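Local coordinates for Zgc:56074 (Danio rerio, PDB 3E9D), which probably hydrolyses fructose-2,6-bisphosphate, and also fructose-1,6-bisphosphate, so lowering the level of an activator of glycolysis, at residues Gln37-Ala42 / Ile63-Ile68; Arg44-Leu49 / Glu67-Asn72; Phe92-Gly97 / Lys104-Ala109. All blocks are in the same frame, centred on the assembly; numbering follows the deposited sequence.

Contact 1: Gln37-Ala42 / Ile63-Ile68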
ATOM      1  N   GLN A  37     -13.199   9.816  10.073  1.00 17.71           N
ATOM      2  CA  GLN A  37     -13.554  10.791   9.037  1.00 18.44           C
ATOM      3  C   GLN A  37     -12.708  10.643   7.789  1.00 17.86           C
ATOM      4  O   GLN A  37     -13.223  10.735   6.669  1.00 17.61           O
ATOM      5  CB  GLN A  37     -13.366  12.219   9.560  1.00 18.45           C
ATOM      6  CG  GLN A  37     -14.445  12.680  10.452  1.00 21.06           C
ATOM      7  CD  GLN A  37     -14.109  14.003  11.082  1.00 23.33           C
ATOM      8  OE1 GLN A  37     -14.339  15.045  10.488  1.00 24.30           O
ATOM      9  NE2 GLN A  37     -13.555  13.969  12.292  1.00 21.89           N
ATOM     10  N   GLN A  38     -11.406  10.453   7.974  1.00 17.24           N
ATOM     11  CA  GLN A  38     -10.528  10.340   6.809  1.00 17.95           C
ATOM     12  C   GLN A  38     -10.856   9.072   6.022  1.00 17.98           C
ATOM     13  O   GLN A  38     -10.868   9.099   4.793  1.00 17.89           O
ATOM     14  CB  GLN A  38      -9.056  10.346   7.205  1.00 18.33           C
ATOM     15  CG  GLN A  38      -8.585  11.616   7.909  1.00 17.36           C
ATOM     16  CD  GLN A  38      -7.169  11.438   8.439  1.00 17.96           C
ATOM     17  OE1 GLN A  38      -6.766  10.331   8.799  1.00 19.39           O
ATOM     18  NE2 GLN A  38      -6.413  12.516   8.475  1.00 13.86           N
ATOM     19  N   ALA A  39     -11.148   7.983   6.741  1.00 18.29           N
ATOM     20  CA  ALA A  39     -11.481   6.685   6.125  1.00 18.04           C
ATOM     21  C   ALA A  39     -12.768   6.777   5.327  1.00 17.94           C
ATOM     22  O   ALA A  39     -12.863   6.225   4.232  1.00 18.34           O
ATOM     23  CB  ALA A  39     -11.587   5.574   7.185  1.00 16.72           C
ATOM     24  N   ALA A  40     -13.764   7.470   5.880  1.00 17.98           N
ATOM     25  CA  ALA A  40     -15.042   7.673   5.189  1.00 17.46           C
ATOM     26  C   ALA A  40     -14.875   8.500   3.905  1.00 17.69           C
ATOM     27  O   ALA A  40     -15.489   8.193   2.863  1.00 17.57           O
ATOM     28  CB  ALA A  40     -16.064   8.317   6.136  1.00 17.45           C
ATOM     29  N   ALA A  41     -14.020   9.519   3.976  1.00 16.70           N
ATOM     30  CA  ALA A  41     -13.712  10.360   2.823  1.00 16.96           C
ATOM     31  C   ALA A  41     -12.992   9.559   1.740  1.00 16.62           C
ATOM     32  O   ALA A  41     -13.278   9.731   0.552  1.00 16.52           O
ATOM     33  CB  ALA A  41     -12.867  11.613   3.243  1.00 16.58           C
ATOM     34  N   ALA A  42     -12.072   8.678   2.145  1.00 16.45           N
ATOM     35  CA  ALA A  42     -11.412   7.794   1.178  1.00 16.57           C
ATOM     36  C   ALA A  42     -12.431   6.804   0.613  1.00 16.52           C
ATOM     37  O   ALA A  42     -12.384   6.491  -0.570  1.00 17.34           O
ATOM     38  CB  ALA A  42     -10.204   7.040   1.807  1.00 15.67           C
ATOM     39  N   ILE A  63      -7.563  -2.591   9.558  1.00 18.32           N
ATOM     40  CA  ILE A  63      -8.844  -3.291   9.410  1.00 18.67           C
ATOM     41  C   ILE A  63     -10.052  -2.333   9.417  1.00 17.76           C
ATOM     42  O   ILE A  63     -10.933  -2.439   8.564  1.00 17.55           O
ATOM     43  CB  ILE A  63      -9.035  -4.385  10.488  1.00 18.53           C
ATOM     44  CG1 ILE A  63      -7.947  -5.466  10.305  1.00 19.67           C
ATOM     45  CG2 ILE A  63     -10.474  -4.990  10.403  1.00 18.40           C
ATOM     46  CD1 ILE A  63      -7.738  -6.347  11.499  1.00 18.93           C
ATOM     47  N   GLN A  64     -10.089  -1.415  10.380  1.00 17.19           N
ATOM     48  CA  GLN A  64     -11.181  -0.422  10.452  1.00 17.77           C
ATOM     49  C   GLN A  64     -11.272   0.465   9.209  1.00 17.43           C
ATOM     50  O   GLN A  64     -12.362   0.776   8.741  1.00 17.90           O
ATOM     51  CB  GLN A  64     -10.996   0.468  11.664  1.00 17.51           C
ATOM     52  CG  GLN A  64     -11.220  -0.213  12.980  1.00 19.63           C
ATOM     53  CD  GLN A  64     -10.991   0.753  14.113  1.00 22.39           C
ATOM     54  OE1 GLN A  64      -9.857   1.125  14.410  1.00 22.41           O
ATOM     55  NE2 GLN A  64     -12.081   1.193  14.740  1.00 22.39           N
ATOM     56  N   THR A  65     -10.116   0.873   8.691  1.00 16.98           N
ATOM     57  CA  THR A  65     -10.048   1.699   7.499  1.00 16.61           C
ATOM     58  C   THR A  65     -10.582   0.927   6.303  1.00 17.11           C
ATOM     59  O   THR A  65     -11.427   1.435   5.545  1.00 15.72           O
ATOM     60  CB  THR A  65      -8.603   2.186   7.244  1.00 16.63           C
ATOM     61  OG1 THR A  65      -8.180   2.960   8.369  1.00 16.87           O
ATOM     62  CG2 THR A  65      -8.508   3.051   5.950  1.00 14.77           C
ATOM     63  N   ALA A  66     -10.134  -0.323   6.165  1.00 17.27           N
ATOM     64  CA  ALA A  66     -10.623  -1.175   5.083  1.00 17.72           C
ATOM     65  C   ALA A  66     -12.136  -1.392   5.188  1.00 17.70           C
ATOM     66  O   ALA A  66     -12.847  -1.366   4.169  1.00 17.90           O
ATOM     67  CB  ALA A  66      -9.887  -2.502   5.070  1.00 17.11           C
ATOM     68  N   GLU A  67     -12.631  -1.598   6.413  1.00 17.57           N
ATOM     69  CA  GLU A  67     -14.056  -1.854   6.612  1.00 18.77           C
ATOM     70  C   GLU A  67     -14.887  -0.627   6.195  1.00 18.02           C
ATOM     71  O   GLU A  67     -15.951  -0.752   5.597  1.00 17.58           O
ATOM     72  CB  GLU A  67     -14.366  -2.208   8.064  1.00 19.13           C
ATOM     73  CG  GLU A  67     -13.892  -3.590   8.480  1.00 23.48           C
ATOM     74  CD  GLU A  67     -14.052  -3.830   9.977  1.00 29.41           C
ATOM     75  OE1 GLU A  67     -13.954  -2.853  10.764  1.00 30.79           O
ATOM     76  OE2 GLU A  67     -14.254  -5.001  10.367  1.00 31.22           O
ATOM     77  N   ILE A  68     -14.388   0.552   6.536  1.00 17.98           N
ATOM     78  CA  ILE A  68     -15.091   1.796   6.217  1.00 17.54           C
ATOM     79  C   ILE A  68     -15.046   2.069   4.720  1.00 17.21           C
ATOM     80  O   ILE A  68     -16.025   2.523   4.134  1.00 17.63           O
ATOM     81  CB  ILE A  68     -14.545   2.971   7.043  1.00 17.40           C
ATOM     82  CG1 ILE A  68     -15.006   2.811   8.501  1.00 18.62           C
ATOM     83  CG2 ILE A  68     -15.058   4.326   6.505  1.00 17.25           C
ATOM     84  CD1 ILE A  68     -14.099   3.516   9.509  1.00 18.22           C
TER
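Ile68 lies over the alanine face that Ala39 and Ala40 give to helix 33-45, and its CB, CG2 and CD1 all touch that face. The CB is already in contact, 3.9 Å from Ala39 CB. One branch, CG2, stands anti to the backbone N of Ile68, a rotamer that drives it into the neighbouring helix: it sits 3.5 Å from Ala40 N and 3.6 Å from Ala39 C, so this methyl rests on the peptide unit joining the two alanines. The same methyl also meets both side chains, with Ile68 CG2 3.8 Å from Ala39 CB and a little farther from Ala40 CB. The other branch runs through CG1 beside the backbone N of Ile68 and ends in CD1, which comes back to within 4.0 Å of Ala39 CB; His36, one turn earlier on helix 33-45, also touches this isoleucine. Such an approach to main-chain atoms suits alanine, whose single methyl keeps the backbone accessible, and the short segments pass 8.7 Å apart at 39°. These are the helices of two successive beta-alpha-beta units of the histidine phosphatase fold: 33-45 connects strands 2-10 and 53-56, while 60-71 leads on to strand 81-83. Ala39 CB also meets Thr65 CG2, at 4.2 Å, on the side nearer the active site. Threonine serves two purposes there. Its methyl, anti to its own backbone N, faces the alanine, while OG1 is hydrogen-bonded to Arg61 O within its helix and to Gly12 N. The second bond ties helix 60-71 to the residue next to His11, the phosphohistidine nucleophile, and the side chains of Thr65 and His11 are about 4 Å apart.

Contact 2: Arg44-Leu49 / Glu67-Asn72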
ATOM      1  N   ARG A  44     -15.771   7.219   0.236  1.00 16.59           N
ATOM      2  CA  ARG A  44     -16.532   8.019  -0.741  1.00 16.95           C
ATOM      3  C   ARG A  44     -15.743   8.274  -2.047  1.00 16.96           C
ATOM      4  O   ARG A  44     -16.287   8.190  -3.128  1.00 16.12           O
ATOM      5  CB  ARG A  44     -16.933   9.352  -0.119  1.00 16.49           C
ATOM      6  CG  ARG A  44     -18.009   9.205   0.949  1.00 16.65           C
ATOM      7  CD  ARG A  44     -18.637  10.568   1.294  1.00 16.69           C
ATOM      8  NE  ARG A  44     -17.661  11.470   1.915  1.00 14.29           N
ATOM      9  CZ  ARG A  44     -17.373  11.497   3.210  1.00 14.37           C
ATOM     10  NH1 ARG A  44     -17.968  10.671   4.068  1.00 13.69           N
ATOM     11  NH2 ARG A  44     -16.493  12.377   3.653  1.00 14.64           N
ATOM     12  N   TYR A  45     -14.456   8.572  -1.927  1.00 17.45           N
ATOM     13  CA  TYR A  45     -13.624   8.820  -3.110  1.00 17.65           C
ATOM     14  C   TYR A  45     -13.521   7.583  -4.018  1.00 17.42           C
ATOM     15  O   TYR A  45     -13.591   7.702  -5.239  1.00 17.90           O
ATOM     16  CB  TYR A  45     -12.259   9.334  -2.675  1.00 17.08           C
ATOM     17  CG  TYR A  45     -11.315   9.684  -3.805  1.00 18.34           C
ATOM     18  CD1 TYR A  45     -11.447  10.888  -4.498  1.00 17.34           C
ATOM     19  CD2 TYR A  45     -10.258   8.820  -4.152  1.00 17.57           C
ATOM     20  CE1 TYR A  45     -10.589  11.207  -5.542  1.00 18.86           C
ATOM     21  CE2 TYR A  45      -9.387   9.134  -5.188  1.00 18.44           C
ATOM     22  CZ  TYR A  45      -9.561  10.330  -5.875  1.00 19.67           C
ATOM     23  OH  TYR A  45      -8.692  10.666  -6.876  1.00 19.54           O
ATOM     24  N   LEU A  46     -13.432   6.401  -3.407  1.00 17.49           N
ATOM     25  CA  LEU A  46     -13.246   5.152  -4.139  1.00 17.39           C
ATOM     26  C   LEU A  46     -14.552   4.382  -4.392  1.00 17.66           C
ATOM     27  O   LEU A  46     -14.507   3.240  -4.846  1.00 17.34           O
ATOM     28  CB  LEU A  46     -12.266   4.251  -3.366  1.00 17.51           C
ATOM     29  CG  LEU A  46     -10.867   4.809  -3.071  1.00 16.06           C
ATOM     30  CD1 LEU A  46     -10.125   3.908  -2.042  1.00 15.68           C
ATOM     31  CD2 LEU A  46     -10.082   5.019  -4.394  1.00 16.82           C
ATOM     32  N   LYS A  47     -15.701   5.019  -4.124  1.00 18.03           N
ATOM     33  CA  LYS A  47     -16.995   4.323  -4.054  1.00 18.73           C
ATOM     34  C   LYS A  47     -17.456   3.700  -5.359  1.00 19.13           C
ATOM     35  O   LYS A  47     -18.219   2.731  -5.333  1.00 18.64           O
ATOM     36  CB  LYS A  47     -18.100   5.231  -3.477  1.00 18.18           C
ATOM     37  CG  LYS A  47     -18.640   6.308  -4.422  1.00 19.99           C
ATOM     38  CD  LYS A  47     -19.797   7.049  -3.727  1.00 21.29           C
ATOM     39  CE  LYS A  47     -20.397   8.210  -4.512  1.00 23.51           C
ATOM     40  NZ  LYS A  47     -19.889   8.420  -5.876  1.00 25.36           N
ATOM     41  N   ASP A  48     -17.000   4.257  -6.486  1.00 19.73           N
ATOM     42  CA  ASP A  48     -17.428   3.792  -7.805  1.00 21.11           C
ATOM     43  C   ASP A  48     -16.474   2.767  -8.416  1.00 21.23           C
ATOM     44  O   ASP A  48     -16.633   2.389  -9.586  1.00 21.73           O
ATOM     45  CB  ASP A  48     -17.609   4.972  -8.782  1.00 21.92           C
ATOM     46  CG  ASP A  48     -18.618   6.007  -8.273  1.00 24.23           C
ATOM     47  OD1 ASP A  48     -19.792   5.645  -8.045  1.00 25.98           O
ATOM     48  OD2 ASP A  48     -18.228   7.179  -8.079  1.00 28.16           O
ATOM     49  N   LEU A  49     -15.481   2.329  -7.644  1.00 21.11           N
ATOM     50  CA  LEU A  49     -14.551   1.288  -8.119  1.00 21.08           C
ATOM     51  C   LEU A  49     -14.989  -0.069  -7.626  1.00 20.73           C
ATOM     52  O   LEU A  49     -15.391  -0.212  -6.476  1.00 20.47           O
ATOM     53  CB  LEU A  49     -13.116   1.563  -7.650  1.00 20.91           C
ATOM     54  CG  LEU A  49     -12.523   2.855  -8.213  1.00 22.52           C
ATOM     55  CD1 LEU A  49     -11.293   3.330  -7.413  1.00 21.94           C
ATOM     56  CD2 LEU A  49     -12.203   2.697  -9.704  1.00 23.09           C
ATOM     57  N   GLU A  67     -12.631  -1.598   6.413  1.00 17.57           N
ATOM     58  CA  GLU A  67     -14.056  -1.854   6.612  1.00 18.77           C
ATOM     59  C   GLU A  67     -14.887  -0.627   6.195  1.00 18.02           C
ATOM     60  O   GLU A  67     -15.951  -0.752   5.597  1.00 17.58           O
ATOM     61  CB  GLU A  67     -14.366  -2.208   8.064  1.00 19.13           C
ATOM     62  CG  GLU A  67     -13.892  -3.590   8.480  1.00 23.48           C
ATOM     63  CD  GLU A  67     -14.052  -3.830   9.977  1.00 29.41           C
ATOM     64  OE1 GLU A  67     -13.954  -2.853  10.764  1.00 30.79           O
ATOM     65  OE2 GLU A  67     -14.254  -5.001  10.367  1.00 31.22           O
ATOM     66  N   ILE A  68     -14.388   0.552   6.536  1.00 17.98           N
ATOM     67  CA  ILE A  68     -15.091   1.796   6.217  1.00 17.54           C
ATOM     68  C   ILE A  68     -15.046   2.069   4.720  1.00 17.21           C
ATOM     69  O   ILE A  68     -16.025   2.523   4.134  1.00 17.63           O
ATOM     70  CB  ILE A  68     -14.545   2.971   7.043  1.00 17.40           C
ATOM     71  CG1 ILE A  68     -15.006   2.811   8.501  1.00 18.62           C
ATOM     72  CG2 ILE A  68     -15.058   4.326   6.505  1.00 17.25           C
ATOM     73  CD1 ILE A  68     -14.099   3.516   9.509  1.00 18.22           C
ATOM     74  N   ILE A  69     -13.919   1.776   4.090  1.00 16.56           N
ATOM     75  CA  ILE A  69     -13.816   1.962   2.657  1.00 17.39           C
ATOM     76  C   ILE A  69     -14.803   1.041   1.920  1.00 17.40           C
ATOM     77  O   ILE A  69     -15.515   1.478   1.012  1.00 17.42           O
ATOM     78  CB  ILE A  69     -12.354   1.777   2.173  1.00 17.70           C
ATOM     79  CG1 ILE A  69     -11.513   3.008   2.610  1.00 17.24           C
ATOM     80  CG2 ILE A  69     -12.308   1.578   0.672  1.00 16.48           C
ATOM     81  CD1 ILE A  69     -10.000   2.805   2.493  1.00 19.76           C
ATOM     82  N   LEU A  70     -14.866  -0.216   2.338  1.00 17.72           N
ATOM     83  CA  LEU A  70     -15.761  -1.174   1.683  1.00 18.66           C
ATOM     84  C   LEU A  70     -17.232  -0.873   2.003  1.00 18.32           C
ATOM     85  O   LEU A  70     -18.064  -0.985   1.142  1.00 18.38           O
ATOM     86  CB  LEU A  70     -15.406  -2.607   2.052  1.00 18.68           C
ATOM     87  CG  LEU A  70     -14.137  -3.148   1.377  1.00 21.64           C
ATOM     88  CD1 LEU A  70     -13.778  -4.470   2.040  1.00 21.53           C
ATOM     89  CD2 LEU A  70     -14.332  -3.331  -0.131  1.00 23.07           C
ATOM     90  N   GLY A  71     -17.526  -0.452   3.231  1.00 18.57           N
ATOM     91  CA  GLY A  71     -18.900  -0.053   3.577  1.00 18.52           C
ATOM     92  C   GLY A  71     -19.430   1.080   2.719  1.00 18.18           C
ATOM     93  O   GLY A  71     -20.622   1.137   2.420  1.00 17.06           O
ATOM     94  N   ASN A  72     -18.538   1.989   2.330  1.00 18.41           N
ATOM     95  CA  ASN A  72     -18.891   3.113   1.454  1.00 18.06           C
ATOM     96  C   ASN A  72     -18.908   2.779  -0.042  1.00 18.59           C
ATOM     97  O   ASN A  72     -19.347   3.588  -0.870  1.00 17.72           O
ATOM     98  CB  ASN A  72     -17.926   4.260   1.712  1.00 18.59           C
ATOM     99  CG  ASN A  72     -18.318   5.070   2.919  1.00 18.12           C
ATOM    100  OD1 ASN A  72     -19.194   5.929   2.842  1.00 19.44           O
ATOM    101  ND2 ASN A  72     -17.681   4.797   4.048  1.00 18.94           N
TER
HETATM  102  O   HOH W   1     -19.684   8.362   3.803  1.00 14.81           O
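Ile68 O is held twice by Asn72, whose side chain lies beside Arg44. Asn72 N supplies a backbone bond of 3.1 Å, and Asn72 ND2 a shorter one of 2.8 Å that is nearly straight at 166°; the two donors approach from opposite faces of the carbonyl plane. The contact joins the C-terminal end regions of two neighbouring helices, 33-45 and 60-71, in the alpha/beta core of the histidine phosphatase fold. Asn72 CG stands anti to its own carbonyl carbon, beside the backbone N, which lets ND2 fold back to Ile68 O. With its amide nitrogen engaged there, Asn72 has its OD1 turned toward the arginine. A water donates to Asn72 OD1 at 2.7 Å and accepts from Arg44 NH1 at 2.9 Å, lying in plane at the edge of the guanidinium. The two side chains run alongside each other in the same direction, their flat groups 85° apart, so the water joins polar groups that do not stack. A leucine in place of Asn72 would probably leave the bridging water without this acceptor and Ile68 O without its side-chain donor. Closer to the backbone, Asn72 CB packs 3.9 Å from Arg44 N. The chain leaves helical geometry at Leu46 and makes a type I turn to Leu49; within it Lys47 lies beside Asn72, its CB 3.3 Å from Asn72 O. The long lysine chain then leads away from Asn72, and its amine forms a salt bridge of 3.0 Å from Lys47 NZ to Asp48 OD2, met on the syn side but 26° out of the carboxylate plane. On the buried side, branched aliphatic residues replace the polar ones: the side chains of Leu46 and Ile69 pass at a slant, with Leu46 CD1 4.2 Å from Ile69 CG2.

Contact 3: Phe92-Gly97 / Lys104-Ala109; sequences FGVAEG and KNMANA
Met106 extends from its helix toward Val94 and Ala95 with SD anti to CA (chi2 176°), so that the chain is extended as far as the sulfur, then bends at its last torsion (chi3 76°), which swings CE toward the valine. Val94 meets it with CG2, the branch that its first torsion sets between the backbone N and the carbonyl carbon. The two side chains pass at a slant, Val94 CG2 lying 3.9 Å from Met106 CE. The sulfur turns instead to the buried alanine, with Met106 SD 4.2 Å from Ala95 CB. An unbranched, flexible methionine suits the span, since the nearest CA atoms, those of Ala95 and Met106, are 8.6 Å apart. Here helix 100-110 packs back against the loop that follows strand 81-83 and Glu89, the inferred proton donor/acceptor, in a part of the chain between strands 81-83 and 177-182 that lies away from the central sheet. The backbone turns tightly here, Ala95 N bonding to Phe92 O at 3.0 Å. Gly93 takes a positive phi, which favours glycine. Pro120 and Tyr117, from the chain beyond helix 100-110, extend the apolar patch, touching Val94 and Met106 respectively. Next to Ala95, Glu96 anchors the loop through OE2, which accepts hydrogen bonds from the backbone N atoms of Gly24, Gly26 and Ile27.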
ATOM      1  N   PHE A  92       9.139  -1.590  15.447  1.00 18.96           N
ATOM      2  CA  PHE A  92      10.052  -0.612  16.060  1.00 19.83           C
ATOM      3  C   PHE A  92      10.567  -1.029  17.435  1.00 19.04           C
ATOM      4  O   PHE A  92      11.243  -0.248  18.085  1.00 18.99           O
ATOM      5  CB  PHE A  92       9.403   0.793  16.113  1.00 20.34           C
ATOM      6  CG  PHE A  92       9.158   1.379  14.744  1.00 23.45           C
ATOM      7  CD1 PHE A  92      10.222   1.813  13.966  1.00 26.04           C
ATOM      8  CD2 PHE A  92       7.877   1.432  14.216  1.00 26.00           C
ATOM      9  CE1 PHE A  92      10.005   2.318  12.684  1.00 28.20           C
ATOM     10  CE2 PHE A  92       7.652   1.946  12.924  1.00 28.45           C
ATOM     11  CZ  PHE A  92       8.705   2.382  12.172  1.00 26.38           C
ATOM     12  N   GLY A  93      10.238  -2.247  17.878  1.00 18.98           N
ATOM     13  CA  GLY A  93      10.845  -2.819  19.092  1.00 18.88           C
ATOM     14  C   GLY A  93      10.668  -1.894  20.279  1.00 18.63           C
ATOM     15  O   GLY A  93       9.559  -1.381  20.521  1.00 18.40           O
ATOM     16  N   VAL A  94      11.754  -1.636  20.994  1.00 19.44           N
ATOM     17  CA  VAL A  94      11.666  -0.823  22.224  1.00 20.48           C
ATOM     18  C   VAL A  94      11.319   0.661  21.967  1.00 21.68           C
ATOM     19  O   VAL A  94      10.942   1.370  22.894  1.00 22.81           O
ATOM     20  CB  VAL A  94      12.950  -0.916  23.088  1.00 20.65           C
ATOM     21  CG1 VAL A  94      13.148  -2.345  23.609  1.00 19.27           C
ATOM     22  CG2 VAL A  94      14.192  -0.405  22.306  1.00 19.93           C
ATOM     23  N   ALA A  95      11.428   1.112  20.717  1.00 22.27           N
ATOM     24  CA  ALA A  95      11.104   2.498  20.352  1.00 23.24           C
ATOM     25  C   ALA A  95       9.601   2.734  20.197  1.00 23.95           C
ATOM     26  O   ALA A  95       9.139   3.878  20.172  1.00 24.08           O
ATOM     27  CB  ALA A  95      11.842   2.891  19.087  1.00 22.75           C
ATOM     28  N   GLU A  96       8.835   1.653  20.101  1.00 24.64           N
ATOM     29  CA  GLU A  96       7.407   1.763  19.826  1.00 25.68           C
ATOM     30  C   GLU A  96       6.673   2.440  20.979  1.00 26.34           C
ATOM     31  O   GLU A  96       6.911   2.123  22.149  1.00 26.48           O
ATOM     32  CB  GLU A  96       6.794   0.394  19.543  1.00 25.37           C
ATOM     33  CG  GLU A  96       5.344   0.477  19.081  1.00 26.87           C
ATOM     34  CD  GLU A  96       4.739  -0.870  18.699  1.00 28.15           C
ATOM     35  OE1 GLU A  96       5.353  -1.927  18.976  1.00 28.54           O
ATOM     36  OE2 GLU A  96       3.637  -0.860  18.124  1.00 27.68           O
ATOM     37  N   GLY A  97       5.786   3.370  20.650  1.00 26.98           N
ATOM     38  CA  GLY A  97       5.057   4.114  21.681  1.00 28.93           C
ATOM     39  C   GLY A  97       5.815   5.298  22.252  1.00 30.08           C
ATOM     40  O   GLY A  97       5.280   6.034  23.073  1.00 31.05           O
ATOM     41  N   LYS A 104      15.160   9.224  16.891  1.00 43.12           N
ATOM     42  CA  LYS A 104      16.252  10.064  16.378  1.00 43.63           C
ATOM     43  C   LYS A 104      17.387  10.194  17.397  1.00 43.37           C
ATOM     44  O   LYS A 104      18.559  10.121  17.039  1.00 43.53           O
ATOM     45  CB  LYS A 104      15.731  11.449  15.983  1.00 43.82           C
ATOM     46  CG  LYS A 104      14.623  11.436  14.940  1.00 45.73           C
ATOM     47  CD  LYS A 104      14.361  12.835  14.367  1.00 48.05           C
ATOM     48  CE  LYS A 104      13.535  12.766  13.083  1.00 49.35           C
ATOM     49  NZ  LYS A 104      13.320  14.122  12.475  1.00 51.23           N
ATOM     50  N   ASN A 105      17.027  10.383  18.665  1.00 43.43           N
ATOM     51  CA  ASN A 105      18.000  10.363  19.767  1.00 43.66           C
ATOM     52  C   ASN A 105      18.743   9.032  19.891  1.00 43.76           C
ATOM     53  O   ASN A 105      19.959   9.011  20.081  1.00 43.63           O
ATOM     54  CB  ASN A 105      17.331  10.705  21.104  1.00 43.49           C
ATOM     55  CG  ASN A 105      16.734  12.112  21.127  1.00 43.93           C
ATOM     56  OD1 ASN A 105      17.048  12.951  20.285  1.00 43.15           O
ATOM     57  ND2 ASN A 105      15.868  12.371  22.104  1.00 44.41           N
ATOM     58  N   MET A 106      18.006   7.926  19.786  1.00 43.81           N
ATOM     59  CA  MET A 106      18.601   6.592  19.871  1.00 43.92           C
ATOM     60  C   MET A 106      19.589   6.374  18.736  1.00 44.49           C
ATOM     61  O   MET A 106      20.689   5.854  18.962  1.00 44.24           O
ATOM     62  CB  MET A 106      17.527   5.505  19.828  1.00 43.57           C
ATOM     63  CG  MET A 106      16.658   5.443  21.060  1.00 43.09           C
ATOM     64  SD  MET A 106      15.353   4.210  20.877  1.00 41.10           S
ATOM     65  CE  MET A 106      16.275   2.688  21.114  1.00 40.28           C
ATOM     66  N   ALA A 107      19.186   6.768  17.526  1.00 45.21           N
ATOM     67  CA  ALA A 107      20.036   6.669  16.348  1.00 46.53           C
ATOM     68  C   ALA A 107      21.327   7.449  16.589  1.00 47.58           C
ATOM     69  O   ALA A 107      22.429   6.905  16.436  1.00 47.52           O
ATOM     70  CB  ALA A 107      19.307   7.193  15.108  1.00 46.22           C
ATOM     71  N   ASN A 108      21.170   8.712  16.992  1.00 48.77           N
ATOM     72  CA  ASN A 108      22.291   9.586  17.356  1.00 50.20           C
ATOM     73  C   ASN A 108      23.220   8.947  18.396  1.00 50.53           C
ATOM     74  O   ASN A 108      24.407   8.762  18.130  1.00 50.60           O
ATOM     75  CB  ASN A 108      21.757  10.945  17.836  1.00 50.47           C
ATOM     76  CG  ASN A 108      22.858  11.949  18.138  1.00 52.17           C
ATOM     77  OD1 ASN A 108      23.931  11.942  17.523  1.00 53.72           O
ATOM     78  ND2 ASN A 108      22.586  12.836  19.089  1.00 53.26           N
ATOM     79  N   ALA A 109      22.665   8.574  19.552  1.00 51.09           N
ATOM     80  CA  ALA A 109      23.430   7.938  20.636  1.00 51.69           C
ATOM     81  C   ALA A 109      24.188   6.683  20.192  1.00 52.30           C
ATOM     82  O   ALA A 109      25.244   6.368  20.744  1.00 52.33           O
ATOM     83  CB  ALA A 109      22.521   7.619  21.830  1.00 51.38           C
TER

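Contacts 1 and 2 belong to one interface: both join helix 33-45 to helix 60-71, share Glu67 and Ile68, and have centres 8 Å apart. Ala39 O against Ile69 CG1, at 3.8 Å, connects them directly. Nearer the catalytic histidine, contact 1 has no hydrogen bond across it and packs methyl groups on alanines and their backbone; at the helix ends, contact 2 opens toward the surface and adds water, amide and charged groups to a small aliphatic side. Contact 3 is separate, its centre 30 Å from that of contact 1 and 36 Å from that of contact 2. Far from the chain's centre and partly exposed, it is a small apolar patch of one methionine against a loop.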